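Local atomic coordinates of endoglucanase CEL5A (Eubacterium cellulosolvens, PDB entry 4AEK), a protein that probably binds plant cell-wall beta-glucans through a carbohydrate-binding module of family 65, the non-catalytic part of a cellulase. Residues V57-R62 and W72-P77. Residues are numbered along the deposited sequence; the frame is centred on the assembly and turned at random.
Sequences VLIFAR and WAQISP
The carbonyl oxygen of Leu58 accepts the amide of Ile75 (N to O 2.8 Å, 166° at the hydrogen), while the CA-H of Gln74 approaches the same oxygen. In return Leu58 N donates to Ile75 O. One hydrogen-bonded pair further, Ala73 N reaches Phe60 O at 2.7 Å; the reciprocal bond from Phe60 N meets Ala73 O from well above the carbonyl plane, a tilt that accompanies the inverse gamma turn centred on Ala73. Strands 56-62 and 71-75 thus form an antiparallel beta hairpin, with 71-75 outermost in a four-stranded sheet and 56-62 paired on its other side with strand 106-111. Leu58, Phe60, Ala73 and Ile75 share one face of this sheet, where Phe87 and Ile92 pack against it.

On the other face Trp72 lies over Ile59. The chi1 of Trp72 (-174°) sets CG opposite the backbone N and swings the indole across the neighbouring strand, and Ile59 CG2 sits 3.5 Å from the centroid of its six-membered ring, a CH-pi contact almost on the ring normal. Ala61 CB adds an oblique contact at Trp72 CE3 (3.7 Å). Gln74 extends alongside Ile59, with Ile59 CD1 against Gln74 CG, and crosses Val57 obliquely, Gln74 CG lying 3.7 Å from Val57 CG1. Its OE1 receives Trp72 NE1 at 2.8 Å, on a lone pair and within the indole plane, which, with Ile59 under the face, helps to fix the ring's rotation. A leucine in place of Gln74 would probably leave the indole N-H without this acceptor and the ring freer to turn. Family 65 modules bind glucans through surface tryptophans, and the exposed Trp72 is consistent with such a role.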
ATOM      1  N   VAL A  57       2.013   5.880   2.994  1.00 28.34           N
ATOM      2  CA  VAL A  57       2.455   4.608   3.627  1.00 28.22           C
ATOM      3  C   VAL A  57       1.675   3.531   2.811  1.00 26.68           C
ATOM      4  O   VAL A  57       0.538   3.777   2.336  1.00 25.44           O
ATOM      5  CB  VAL A  57       2.150   4.835   5.137  1.00 33.15           C
ATOM      6  CG1 VAL A  57       1.011   4.052   5.748  1.00 35.75           C
ATOM      7  CG2 VAL A  57       3.368   5.169   5.989  1.00 34.45           C
ATOM      8  N   LEU A  58       2.323   2.410   2.622  1.00 26.46           N
ATOM      9  CA  LEU A  58       1.765   1.181   2.183  1.00 26.74           C
ATOM     10  C   LEU A  58       1.636   0.198   3.338  1.00 28.75           C
ATOM     11  O   LEU A  58       2.588   0.011   4.102  1.00 32.31           O
ATOM     12  CB  LEU A  58       2.625   0.599   1.068  1.00 27.65           C
ATOM     13  CG  LEU A  58       2.227  -0.706   0.394  1.00 28.06           C
ATOM     14  CD1 LEU A  58       0.925  -0.480  -0.335  1.00 28.80           C
ATOM     15  CD2 LEU A  58       3.298  -1.200  -0.577  1.00 28.99           C
ATOM     16  N   ILE A  59       0.462  -0.427   3.488  1.00 28.44           N
ATOM     17  CA  ILE A  59       0.200  -1.422   4.527  1.00 27.43           C
ATOM     18  C   ILE A  59      -0.060  -2.792   3.906  1.00 27.48           C
ATOM     19  O   ILE A  59      -0.983  -2.907   3.096  1.00 26.91           O
ATOM     20  CB  ILE A  59      -1.069  -1.110   5.333  1.00 28.79           C
ATOM     21  CG1 ILE A  59      -1.174   0.343   5.877  1.00 36.92           C
ATOM     22  CG2 ILE A  59      -1.214  -2.109   6.435  1.00 29.90           C
ATOM     23  CD1 ILE A  59       0.103   0.856   6.317  1.00 39.41           C
ATOM     24  N   PHE A  60       0.716  -3.801   4.267  1.00 26.07           N
ATOM     25  CA  PHE A  60       0.383  -5.205   4.091  1.00 26.98           C
ATOM     26  C   PHE A  60      -0.019  -5.703   5.437  1.00 26.98           C
ATOM     27  O   PHE A  60       0.744  -5.588   6.409  1.00 29.04           O
ATOM     28  CB  PHE A  60       1.561  -5.994   3.490  1.00 27.03           C
ATOM     29  CG  PHE A  60       1.596  -5.991   1.978  1.00 25.07           C
ATOM     30  CD1 PHE A  60       1.399  -4.820   1.278  1.00 25.90           C
ATOM     31  CD2 PHE A  60       1.872  -7.120   1.273  1.00 27.15           C
ATOM     32  CE1 PHE A  60       1.412  -4.799  -0.095  1.00 25.50           C
ATOM     33  CE2 PHE A  60       1.916  -7.097  -0.113  1.00 26.52           C
ATOM     34  CZ  PHE A  60       1.704  -5.932  -0.784  1.00 25.48           C
ATOM     35  N   ALA A  61      -1.234  -6.206   5.558  1.00 25.69           N
ATOM     36  CA  ALA A  61      -1.732  -6.682   6.809  1.00 26.77           C
ATOM     37  C   ALA A  61      -2.343  -8.057   6.716  1.00 27.64           C
ATOM     38  O   ALA A  61      -2.866  -8.483   5.674  1.00 27.79           O
ATOM     39  CB  ALA A  61      -2.746  -5.727   7.438  1.00 26.66           C
ATOM     40  N   ARG A  62      -2.226  -8.754   7.837  1.00 27.50           N
ATOM     41  CA  ARG A  62      -2.804 -10.087   8.009  1.00 27.18           C
ATOM     42  C   ARG A  62      -3.568  -9.922   9.249  1.00 29.87           C
ATOM     43  O   ARG A  62      -2.999  -9.393  10.231  1.00 29.55           O
ATOM     44  CB  ARG A  62      -1.731 -11.155   8.199  1.00 28.86           C
ATOM     45  CG  ARG A  62      -2.341 -12.468   8.505  1.00 29.90           C
ATOM     46  CD  ARG A  62      -1.265 -13.548   8.689  1.00 31.61           C
ATOM     47  NE  ARG A  62      -0.652 -13.389  10.000  1.00 30.98           N
ATOM     48  CZ  ARG A  62       0.505 -13.941  10.349  1.00 32.03           C
ATOM     49  NH1 ARG A  62       1.211 -14.655   9.488  1.00 30.75           N
ATOM     50  NH2 ARG A  62       0.969 -13.750  11.573  1.00 32.83           N
ATOM     51  N   TRP A  72       0.752  -5.831  10.837  1.00 27.86           N
ATOM     52  CA  TRP A  72       0.507  -4.557  10.193  1.00 28.35           C
ATOM     53  C   TRP A  72       1.790  -4.016   9.620  1.00 28.63           C
ATOM     54  O   TRP A  72       2.498  -3.221  10.270  1.00 32.54           O
ATOM     55  CB  TRP A  72      -0.125  -3.622  11.181  1.00 27.95           C
ATOM     56  CG  TRP A  72      -0.555  -2.321  10.633  1.00 27.95           C
ATOM     57  CD1 TRP A  72       0.179  -1.126  10.582  1.00 29.98           C
ATOM     58  CD2 TRP A  72      -1.856  -2.036  10.052  1.00 28.31           C
ATOM     59  NE1 TRP A  72      -0.595  -0.142  10.020  1.00 29.03           N
ATOM     60  CE2 TRP A  72      -1.831  -0.646   9.669  1.00 29.38           C
ATOM     61  CE3 TRP A  72      -3.023  -2.817   9.773  1.00 27.77           C
ATOM     62  CZ2 TRP A  72      -2.941  -0.043   9.026  1.00 27.12           C
ATOM     63  CZ3 TRP A  72      -4.105  -2.187   9.137  1.00 29.23           C
ATOM     64  CH2 TRP A  72      -4.055  -0.821   8.814  1.00 27.45           C
ATOM     65  N   ALA A  73       2.138  -4.482   8.436  1.00 33.10           N
ATOM     66  CA  ALA A  73       3.398  -4.125   7.782  1.00 33.17           C
ATOM     67  C   ALA A  73       3.217  -2.795   7.037  1.00 35.81           C
ATOM     68  O   ALA A  73       3.122  -2.718   5.795  1.00 36.52           O
ATOM     69  CB  ALA A  73       3.823  -5.190   6.828  1.00 35.42           C
ATOM     70  N   GLN A  74       3.251  -1.756   7.828  1.00 35.30           N
ATOM     71  CA  GLN A  74       3.262  -0.416   7.375  1.00 35.48           C
ATOM     72  C   GLN A  74       4.627   0.007   6.981  1.00 35.60           C
ATOM     73  O   GLN A  74       5.534   0.016   7.827  1.00 35.59           O
ATOM     74  CB  GLN A  74       2.803   0.437   8.511  1.00 35.58           C
ATOM     75  CG  GLN A  74       2.692   1.879   8.159  1.00 37.46           C
ATOM     76  CD  GLN A  74       2.048   2.622   9.281  1.00 39.10           C
ATOM     77  OE1 GLN A  74       0.992   2.208   9.811  1.00 42.19           O
ATOM     78  NE2 GLN A  74       2.678   3.747   9.671  1.00 38.98           N
ATOM     79  N   ILE A  75       4.785   0.418   5.728  1.00 33.82           N
ATOM     80  CA  ILE A  75       6.076   0.860   5.262  1.00 33.05           C
ATOM     81  C   ILE A  75       6.011   2.184   4.620  1.00 35.35           C
ATOM     82  O   ILE A  75       5.000   2.533   3.991  1.00 33.61           O
ATOM     83  CB  ILE A  75       6.747  -0.113   4.311  1.00 37.63           C
ATOM     84  CG1 ILE A  75       5.838  -0.481   3.151  1.00 37.89           C
ATOM     85  CG2 ILE A  75       7.176  -1.325   5.101  1.00 39.13           C
ATOM     86  CD1 ILE A  75       6.546  -1.313   2.088  1.00 41.65           C
ATOM     87  N   SER A  76       7.059   2.965   4.884  1.00 33.05           N
ATOM     88  CA  SER A  76       7.282   4.196   4.182  1.00 35.90           C
ATOM     89  C   SER A  76       7.872   3.742   2.860  1.00 32.83           C
ATOM     90  O   SER A  76       8.316   2.586   2.740  1.00 31.56           O
ATOM     91  CB  SER A  76       8.244   5.100   5.003  1.00 39.83           C
ATOM     92  OG  SER A  76       9.228   4.206   5.524  1.00 48.16           O
ATOM     93  N   PRO A  77       7.832   4.627   1.850  1.00 29.83           N
ATOM     94  CA  PRO A  77       8.476   4.352   0.580  1.00 31.95           C
ATOM     95  C   PRO A  77       9.905   3.906   0.742  1.00 32.12           C
ATOM     96  O   PRO A  77      10.712   4.437   1.549  1.00 30.06           O
ATOM     97  CB  PRO A  77       8.443   5.690  -0.147  1.00 32.26           C
ATOM     98  CG  PRO A  77       7.263   6.401   0.453  1.00 32.03           C
ATOM     99  CD  PRO A  77       7.138   5.912   1.861  1.00 31.93           C
TER